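Local coordinates for protein SusD homolog (Bacteroides ovatus, PDB 4F53) that probably binds glycans, perhaps mucin O-glycans, at the bacterial surface as a SusD/RagB-type outer-membrane lipoprotein, at residues 304-312 with 457-465; 383-394 with 406-417. One frame throughout, in Å; residues are numbered along the deposited sequence.

Contact 1: residues 304-312 with 457-465; sequences GLRRGILQG and LMPMAANAS. With GOL (glycerol), chain F.
A chi1 of -175° puts CG of R306 beside its carbonyl carbon, and the bend at chi2 then brings the guanidinium to P459, whereas R307 starts with CG beside its own N (chi1 -64°) and folds at chi3 toward M458. R306 NH2 meets P459 O at 2.9 Å in the guanidinium plane, through a nearly straight bond. A461 CA and the selenium of selenomethionine M458 lie over opposite faces of this group, each toward the rim. A water accepts from R306 NE and donates to R307 O and P459 O, giving each of the two carbonyls a second hydrogen bond. The two segments are irregular loops of the SusD/RagB fold, joined without a beta bridge: A461 N reaches R307 O at 3.2 Å, and A462 N reaches G308 O at 2.8 Å. Glycine suits 308, where phi is positive and a CB would collide with M460 CB. R307 NH2 gives M458 O only a weak bond; its main partner is D266, in a salt bridge through NE. R307 NH1 donates to O3 of a glycerol, probably from the crystallisation liquor. Beyond the polar part, L310 CD1 packs 3.9 Å from A464 CB.

Contact 2: residues 383-394 with 406-417; sequences LASTGKVEAYKD and YSGAINTNVTVA
D394 and Y406 close one of the two tightly bonded ends: Y406 N donates almost straight to the anti lone pair of D394 OD2 at 2.8 Å, and carboxylate and ring lie side by side, their planes 23° apart. S407 OG, a small hydroxyl that can both give and take, accepts from D394 N at 2.9 Å and also bonds D405. Y392, with CG anti to its N (chi1 172°), sets its ring edge against Y406 O, 3.5 Å from CE2. The two segments run antiparallel but make a single beta bridge, the hydrogen-bonded pair Y392 and G408, within an irregular hairpin-like loop between helices 379-383 and 423-438. Midway the backbones part and waters fill in: one links E390 O to I410 N, another V389 N to V414 O. V389 turns its branches inward, CG1 to I410 CB and CG2 to T412 CG2, and rests with them on Y270. On the exposed side K388 curls back, NZ bonding T386 O while CD passes 3.5 Å from N413 O. At the far end T415 OG1 donates to G387 O at 2.8 Å and A417 N to S385 O at 2.9 Å, while V416 packs CG1 against L383 CA.

From the N terminus, the chain first reaches 304-312, in the loop between helix 288-291 and strand 332-335. It then passes strand 332-335 and helices 337-349, 358-372 and 379-383 before 383-394, which doubles back after 11 residues so that 406-417 closes contact 2. Helices 423-438 and 442-452 follow, and 457-465 closes contact 1 across 144 intervening residues. Contact 2 is therefore nested inside the loop closed by contact 1. Their centres are 19 Å apart, yet they touch: R306 NH1 probably bonds Y406 O. Both contacts border helix 265-273, while contact 2 also reaches helices 358-372 and 423-438, tying the long loops to the helical part.

Contact 1: residues 304-312 with 457-465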
loop_
_atom_site.group_PDB
_atom_site.type_symbol
_atom_site.label_atom_id
_atom_site.label_comp_id
_atom_site.label_asym_id
_atom_site.label_seq_id
_atom_site.Cartn_x
_atom_site.Cartn_y
_atom_site.Cartn_z
ATOM N N GLY A 304 4.236 10.254 -16.800
ATOM C CA GLY A 304 5.032 10.019 -15.612
ATOM C C GLY A 304 6.495 9.831 -15.912
ATOM O O GLY A 304 6.920 9.845 -17.072
ATOM N N LEU A 305 7.275 9.660 -14.859
ATOM C CA LEU A 305 8.704 9.427 -14.977
ATOM C C LEU A 305 8.983 7.919 -14.750
ATOM O O LEU A 305 8.263 7.251 -14.008
ATOM C CB LEU A 305 9.408 10.316 -13.929
ATOM C CG LEU A 305 10.924 10.314 -13.842
ATOM C CD1 LEU A 305 11.552 10.922 -15.089
ATOM C CD2 LEU A 305 11.366 11.061 -12.612
ATOM N N ARG A 306 10.006 7.386 -15.420
ATOM C CA ARG A 306 10.393 5.998 -15.276
ATOM C C ARG A 306 10.868 5.735 -13.832
ATOM O O ARG A 306 11.634 6.539 -13.273
ATOM C CB ARG A 306 11.508 5.660 -16.290
ATOM C CG ARG A 306 11.926 4.188 -16.334
ATOM C CD ARG A 306 10.886 3.305 -17.019
ATOM N NE ARG A 306 11.263 1.895 -16.936
ATOM C CZ ARG A 306 11.987 1.261 -17.848
ATOM N NH1 ARG A 306 12.394 1.896 -18.943
ATOM N NH2 ARG A 306 12.321 -0.004 -17.671
ATOM N N ARG A 307 10.372 4.644 -13.221
ATOM C CA ARG A 307 10.802 4.245 -11.874
ATOM C C ARG A 307 12.143 3.531 -11.978
ATOM O O ARG A 307 12.394 2.856 -12.983
ATOM C CB ARG A 307 9.773 3.330 -11.197
ATOM C CG ARG A 307 8.410 3.953 -10.921
ATOM C CD ARG A 307 7.439 2.911 -10.369
ATOM N NE ARG A 307 7.191 1.878 -11.382
ATOM C CZ ARG A 307 7.607 0.624 -11.302
ATOM N NH1 ARG A 307 8.171 0.175 -10.187
ATOM N NH2 ARG A 307 7.421 -0.204 -12.317
ATOM N N GLY A 308 12.974 3.659 -10.946
ATOM C CA GLY A 308 14.258 2.980 -10.908
ATOM C C GLY A 308 15.379 3.614 -11.703
ATOM O O GLY A 308 16.329 2.919 -12.069
ATOM N N ILE A 309 15.301 4.924 -11.971
ATOM C CA ILE A 309 16.409 5.642 -12.629
ATOM C C ILE A 309 17.523 5.764 -11.573
ATOM O O ILE A 309 17.238 6.131 -10.433
ATOM C CB ILE A 309 15.980 7.017 -13.214
ATOM C CG1 ILE A 309 14.924 6.856 -14.341
ATOM C CG2 ILE A 309 17.212 7.819 -13.683
ATOM C CD1 ILE A 309 14.188 8.177 -14.731
ATOM N N LEU A 310 18.751 5.378 -11.912
ATOM C CA LEU A 310 19.853 5.417 -10.957
ATOM C C LEU A 310 20.136 6.842 -10.563
ATOM O O LEU A 310 20.105 7.740 -11.413
ATOM C CB LEU A 310 21.132 4.759 -11.538
ATOM C CG LEU A 310 22.226 4.319 -10.537
ATOM C CD1 LEU A 310 21.870 2.977 -9.852
ATOM C CD2 LEU A 310 23.575 4.149 -11.243
ATOM N N GLN A 311 20.400 7.053 -9.265
ATOM C CA GLN A 311 20.794 8.350 -8.728
ATOM C C GLN A 311 22.016 8.827 -9.504
ATOM O O GLN A 311 22.967 8.057 -9.681
ATOM C CB GLN A 311 21.087 8.238 -7.221
ATOM C CG GLN A 311 21.023 9.565 -6.482
ATOM C CD GLN A 311 19.632 10.117 -6.271
ATOM O OE1 GLN A 311 18.615 9.440 -6.444
ATOM N NE2 GLN A 311 19.561 11.395 -5.915
ATOM N N GLY A 312 21.921 10.040 -10.046
ATOM C CA GLY A 312 22.969 10.658 -10.849
ATOM C C GLY A 312 22.801 10.454 -12.342
ATOM O O GLY A 312 23.618 10.946 -13.115
ATOM N N LEU A 457 3.976 -4.388 -14.451
ATOM C CA LEU A 457 4.761 -3.167 -14.314
ATOM C C LEU A 457 6.040 -3.261 -15.137
ATOM O O LEU A 457 6.491 -4.363 -15.482
ATOM C CB LEU A 457 5.138 -2.918 -12.827
ATOM C CG LEU A 457 4.010 -2.682 -11.809
ATOM C CD1 LEU A 457 4.574 -2.689 -10.400
ATOM C CD2 LEU A 457 3.259 -1.383 -12.116
HETATM N N MSE A 458 6.626 -2.105 -15.463
HETATM C CA MSE A 458 7.910 -2.091 -16.146
HETATM C C MSE A 458 9.000 -2.457 -15.139
HETATM O O MSE A 458 8.862 -2.121 -13.958
HETATM C CB MSE A 458 8.182 -0.713 -16.760
HETATM C CG MSE A 458 7.576 -0.574 -18.132
HETATM SE SE MSE A 458 7.798 1.191 -18.915
HETATM C CE MSE A 458 6.513 2.181 -17.853
ATOM N N PRO A 459 10.088 -3.142 -15.527
ATOM C CA PRO A 459 11.155 -3.352 -14.548
ATOM C C PRO A 459 11.853 -2.016 -14.241
ATOM O O PRO A 459 11.749 -1.054 -15.030
ATOM C CB PRO A 459 12.076 -4.337 -15.259
ATOM C CG PRO A 459 11.909 -4.015 -16.707
ATOM C CD PRO A 459 10.469 -3.645 -16.869
HETATM N N MSE A 460 12.562 -1.947 -13.112
HETATM C CA MSE A 460 13.350 -0.766 -12.741
HETATM C C MSE A 460 14.370 -0.456 -13.822
HETATM O O MSE A 460 14.972 -1.381 -14.343
HETATM C CB MSE A 460 14.039 -0.968 -11.374
HETATM C CG MSE A 460 13.043 -1.169 -10.249
HETATM SE SE MSE A 460 11.781 0.284 -10.018
HETATM C CE MSE A 460 11.020 -0.329 -8.278
ATOM N N ALA A 461 14.530 0.838 -14.201
ATOM C CA ALA A 461 15.466 1.263 -15.251
ATOM C C ALA A 461 16.915 0.791 -14.957
ATOM O O ALA A 461 17.624 0.357 -15.862
ATOM C CB ALA A 461 15.435 2.771 -15.401
ATOM N N ALA A 462 17.312 0.858 -13.679
ATOM C CA ALA A 462 18.601 0.440 -13.162
ATOM C C ALA A 462 18.404 -0.487 -11.959
ATOM O O ALA A 462 17.834 -0.097 -10.944
ATOM C CB ALA A 462 19.432 1.649 -12.770
ATOM N N ASN A 463 18.860 -1.723 -12.093
ATOM C CA ASN A 463 18.838 -2.702 -11.025
ATOM C C ASN A 463 20.240 -2.701 -10.405
ATOM O O ASN A 463 21.168 -3.226 -11.007
ATOM C CB ASN A 463 18.423 -4.079 -11.578
ATOM C CG ASN A 463 18.329 -5.182 -10.567
ATOM O OD1 ASN A 463 18.972 -5.163 -9.515
ATOM N ND2 ASN A 463 17.580 -6.217 -10.906
ATOM N N ALA A 464 20.404 -2.028 -9.249
ATOM C CA ALA A 464 21.694 -1.953 -8.555
ATOM C C ALA A 464 21.748 -2.950 -7.357
ATOM O O ALA A 464 22.462 -2.720 -6.377
ATOM C CB ALA A 464 21.963 -0.523 -8.093
ATOM N N SER A 465 21.024 -4.076 -7.463
ATOM C CA SER A 465 21.016 -5.125 -6.423
ATOM C C SER A 465 22.223 -6.062 -6.511
ATOM O O SER A 465 22.402 -6.875 -5.600
ATOM C CB SER A 465 19.761 -5.972 -6.519
ATOM O OG SER A 465 19.763 -6.728 -7.717
HETATM C C1 GOL F . 9.083 -5.808 -12.602
HETATM O O1 GOL F . 8.428 -5.697 -13.874
HETATM C C2 GOL F . 8.470 -4.941 -11.525
HETATM O O2 GOL F . 8.248 -5.722 -10.348
HETATM C C3 GOL F . 9.348 -3.760 -11.174
HETATM O O3 GOL F . 8.635 -2.842 -10.349
HETATM O O HOH W 1 10.418 1.413 -14.145
#

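Contact 2: residues 383-394 with 406-417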
loop_
_atom_site.group_PDB
_atom_site.type_symbol
_atom_site.label_atom_id
_atom_site.label_comp_id
_atom_site.label_asym_id
_atom_site.label_seq_id
_atom_site.Cartn_x
_atom_site.Cartn_y
_atom_site.Cartn_z
ATOM N N LEU A 383 -16.561 1.996 -18.334
ATOM C CA LEU A 383 -16.836 0.567 -18.125
ATOM C C LEU A 383 -16.846 -0.235 -19.437
ATOM O O LEU A 383 -16.531 -1.418 -19.419
ATOM C CB LEU A 383 -18.176 0.383 -17.390
ATOM C CG LEU A 383 -18.203 0.791 -15.890
ATOM C CD1 LEU A 383 -19.627 0.726 -15.327
ATOM C CD2 LEU A 383 -17.273 -0.068 -15.063
ATOM N N ALA A 384 -17.154 0.406 -20.564
ATOM C CA ALA A 384 -17.203 -0.206 -21.898
ATOM C C ALA A 384 -15.881 -0.044 -22.677
ATOM O O ALA A 384 -15.754 -0.570 -23.779
ATOM C CB ALA A 384 -18.349 0.418 -22.693
ATOM N N SER A 385 -14.918 0.678 -22.121
ATOM C CA SER A 385 -13.618 0.989 -22.733
ATOM C C SER A 385 -12.823 -0.292 -23.046
ATOM O O SER A 385 -12.749 -1.201 -22.205
ATOM C CB SER A 385 -12.810 1.928 -21.823
ATOM O OG SER A 385 -11.434 2.024 -22.171
ATOM N N THR A 386 -12.221 -0.344 -24.257
ATOM C CA THR A 386 -11.382 -1.474 -24.711
ATOM C C THR A 386 -9.959 -0.981 -25.131
ATOM O O THR A 386 -9.247 -1.674 -25.859
ATOM C CB THR A 386 -12.066 -2.271 -25.837
ATOM O OG1 THR A 386 -12.364 -1.382 -26.915
ATOM C CG2 THR A 386 -13.323 -2.996 -25.366
ATOM N N GLY A 387 -9.551 0.159 -24.591
ATOM C CA GLY A 387 -8.249 0.772 -24.814
ATOM C C GLY A 387 -7.099 -0.101 -24.355
ATOM O O GLY A 387 -7.149 -0.703 -23.279
ATOM N N LYS A 388 -6.093 -0.236 -25.199
ATOM C CA LYS A 388 -4.960 -1.102 -24.900
ATOM C C LYS A 388 -3.743 -0.302 -24.504
ATOM O O LYS A 388 -3.502 0.770 -25.073
ATOM C CB LYS A 388 -4.636 -1.993 -26.117
ATOM C CG LYS A 388 -5.734 -3.028 -26.452
ATOM C CD LYS A 388 -6.023 -4.076 -25.360
ATOM C CE LYS A 388 -7.093 -5.053 -25.797
ATOM N NZ LYS A 388 -8.415 -4.399 -26.012
ATOM N N VAL A 389 -2.969 -0.836 -23.539
ATOM C CA VAL A 389 -1.749 -0.208 -23.016
ATOM C C VAL A 389 -0.690 -0.202 -24.088
ATOM O O VAL A 389 -0.362 -1.240 -24.645
ATOM C CB VAL A 389 -1.241 -0.854 -21.700
ATOM C CG1 VAL A 389 0.093 -0.255 -21.258
ATOM C CG2 VAL A 389 -2.277 -0.709 -20.593
ATOM N N GLU A 390 -0.173 0.975 -24.389
ATOM C CA GLU A 390 0.877 1.166 -25.385
ATOM C C GLU A 390 2.226 1.334 -24.689
ATOM O O GLU A 390 2.285 1.506 -23.464
ATOM C CB GLU A 390 0.538 2.390 -26.260
ATOM C CG GLU A 390 -0.211 1.977 -27.507
ATOM C CD GLU A 390 -1.491 2.731 -27.806
ATOM O OE1 GLU A 390 -1.450 3.984 -27.852
ATOM O OE2 GLU A 390 -2.516 2.060 -28.074
ATOM N N ALA A 391 3.298 1.283 -25.476
ATOM C CA ALA A 391 4.682 1.441 -25.041
ATOM C C ALA A 391 4.916 2.820 -24.396
ATOM O O ALA A 391 4.314 3.804 -24.817
ATOM C CB ALA A 391 5.612 1.275 -26.241
ATOM N N TYR A 392 5.798 2.892 -23.409
ATOM C CA TYR A 392 6.143 4.168 -22.807
ATOM C C TYR A 392 7.214 4.865 -23.656
ATOM O O TYR A 392 8.303 4.324 -23.861
ATOM C CB TYR A 392 6.613 3.973 -21.348
ATOM C CG TYR A 392 7.170 5.226 -20.723
ATOM C CD1 TYR A 392 6.351 6.328 -20.469
ATOM C CD2 TYR A 392 8.518 5.321 -20.389
ATOM C CE1 TYR A 392 6.868 7.504 -19.916
ATOM C CE2 TYR A 392 9.040 6.478 -19.811
ATOM C CZ TYR A 392 8.212 7.570 -19.585
ATOM O OH TYR A 392 8.727 8.683 -18.973
ATOM N N LYS A 393 6.877 6.038 -24.204
ATOM C CA LYS A 393 7.813 6.841 -24.992
ATOM C C LYS A 393 8.325 7.956 -24.086
ATOM O O LYS A 393 7.534 8.829 -23.732
ATOM C CB LYS A 393 7.144 7.406 -26.260
ATOM C CG LYS A 393 6.756 6.352 -27.302
ATOM C CD LYS A 393 5.816 6.921 -28.387
ATOM C CE LYS A 393 6.510 7.593 -29.558
ATOM N NZ LYS A 393 5.539 8.162 -30.536
ATOM N N ASP A 394 9.612 7.895 -23.639
ATOM C CA ASP A 394 10.202 8.940 -22.789
ATOM C C ASP A 394 10.044 10.336 -23.498
ATOM O O ASP A 394 10.607 10.542 -24.575
ATOM C CB ASP A 394 11.691 8.637 -22.450
ATOM C CG ASP A 394 12.371 9.589 -21.460
ATOM O OD1 ASP A 394 11.841 10.714 -21.233
ATOM O OD2 ASP A 394 13.445 9.233 -20.942
ATOM N N TYR A 406 14.562 6.686 -21.219
ATOM C CA TYR A 406 14.019 5.685 -20.318
ATOM C C TYR A 406 12.717 5.072 -20.840
ATOM O O TYR A 406 11.956 4.497 -20.071
ATOM C CB TYR A 406 13.873 6.265 -18.902
ATOM C CG TYR A 406 15.224 6.451 -18.243
ATOM C CD1 TYR A 406 16.043 5.359 -17.971
ATOM C CD2 TYR A 406 15.721 7.721 -17.967
ATOM C CE1 TYR A 406 17.313 5.523 -17.420
ATOM C CE2 TYR A 406 16.970 7.895 -17.368
ATOM C CZ TYR A 406 17.772 6.792 -17.119
ATOM O OH TYR A 406 19.004 6.934 -16.525
ATOM N N SER A 407 12.534 5.081 -22.171
ATOM C CA SER A 407 11.407 4.431 -22.847
ATOM C C SER A 407 11.394 2.922 -22.522
ATOM O O SER A 407 12.446 2.313 -22.310
ATOM C CB SER A 407 11.508 4.626 -24.359
ATOM O OG SER A 407 11.563 5.992 -24.742
ATOM N N GLY A 408 10.214 2.336 -22.503
ATOM C CA GLY A 408 10.046 0.917 -22.238
ATOM C C GLY A 408 8.643 0.491 -22.587
ATOM O O GLY A 408 7.899 1.261 -23.200
ATOM N N ALA A 409 8.263 -0.742 -22.227
ATOM C CA ALA A 409 6.922 -1.203 -22.547
ATOM C C ALA A 409 6.385 -2.134 -21.505
ATOM O O ALA A 409 7.126 -2.975 -20.995
ATOM C CB ALA A 409 6.908 -1.890 -23.899
ATOM N N ILE A 410 5.096 -1.956 -21.160
ATOM C CA ILE A 410 4.358 -2.841 -20.262
ATOM C C ILE A 410 3.772 -3.936 -21.157
ATOM O O ILE A 410 3.082 -3.631 -22.134
ATOM C CB ILE A 410 3.283 -2.123 -19.399
ATOM C CG1 ILE A 410 3.933 -1.107 -18.424
ATOM C CG2 ILE A 410 2.448 -3.166 -18.630
ATOM C CD1 ILE A 410 3.044 -0.037 -17.934
ATOM N N ASN A 411 4.068 -5.186 -20.868
ATOM C CA ASN A 411 3.540 -6.247 -21.719
ATOM C C ASN A 411 2.246 -6.808 -21.122
ATOM O O ASN A 411 2.281 -7.697 -20.260
ATOM C CB ASN A 411 4.605 -7.324 -21.952
ATOM C CG ASN A 411 5.861 -6.746 -22.607
ATOM O OD1 ASN A 411 5.824 -6.102 -23.681
ATOM N ND2 ASN A 411 6.998 -6.907 -21.936
ATOM N N THR A 412 1.103 -6.242 -21.547
ATOM C CA THR A 412 -0.224 -6.665 -21.064
ATOM C C THR A 412 -1.286 -6.324 -22.093
ATOM O O THR A 412 -1.160 -5.316 -22.781
ATOM C CB THR A 412 -0.582 -6.016 -19.677
ATOM O OG1 THR A 412 -1.848 -6.510 -19.290
ATOM C CG2 THR A 412 -0.727 -4.479 -19.731
ATOM N N ASN A 413 -2.371 -7.090 -22.118
ATOM C CA ASN A 413 -3.509 -6.825 -23.007
ATOM C C ASN A 413 -4.760 -6.478 -22.195
ATOM O O ASN A 413 -5.854 -6.388 -22.765
ATOM C CB ASN A 413 -3.790 -8.023 -23.926
ATOM C CG ASN A 413 -3.248 -7.849 -25.321
ATOM O OD1 ASN A 413 -3.548 -6.868 -26.020
ATOM N ND2 ASN A 413 -2.441 -8.808 -25.759
ATOM N N VAL A 414 -4.586 -6.251 -20.866
ATOM C CA VAL A 414 -5.674 -5.940 -19.940
ATOM C C VAL A 414 -6.330 -4.600 -20.332
ATOM O O VAL A 414 -5.654 -3.612 -20.637
ATOM C CB VAL A 414 -5.232 -5.968 -18.430
ATOM C CG1 VAL A 414 -4.342 -4.780 -18.054
ATOM C CG2 VAL A 414 -6.434 -6.053 -17.491
ATOM N N THR A 415 -7.655 -4.602 -20.349
ATOM C CA THR A 415 -8.438 -3.417 -20.612
ATOM C C THR A 415 -9.569 -3.369 -19.570
ATOM O O THR A 415 -9.580 -4.180 -18.635
ATOM C CB THR A 415 -8.856 -3.287 -22.082
ATOM O OG1 THR A 415 -9.417 -1.969 -22.225
ATOM C CG2 THR A 415 -9.826 -4.397 -22.544
ATOM N N VAL A 416 -10.461 -2.365 -19.683
ATOM C CA VAL A 416 -11.515 -2.111 -18.709
ATOM C C VAL A 416 -12.727 -3.047 -18.878
ATOM O O VAL A 416 -13.094 -3.714 -17.905
ATOM C CB VAL A 416 -11.959 -0.625 -18.708
ATOM C CG1 VAL A 416 -12.944 -0.353 -17.570
ATOM C CG2 VAL A 416 -10.751 0.306 -18.619
ATOM N N ALA A 417 -13.368 -3.044 -20.078
ATOM C CA ALA A 417 -14.596 -3.814 -20.353
ATOM C C ALA A 417 -14.455 -5.259 -19.843
ATOM O O ALA A 417 -13.542 -5.979 -20.259
ATOM C CB ALA A 417 -14.940 -3.772 -21.833
HETATM O O HOH W 2 -3.760 -3.225 -22.470
HETATM O O HOH W 3 3.869 0.843 -21.449
#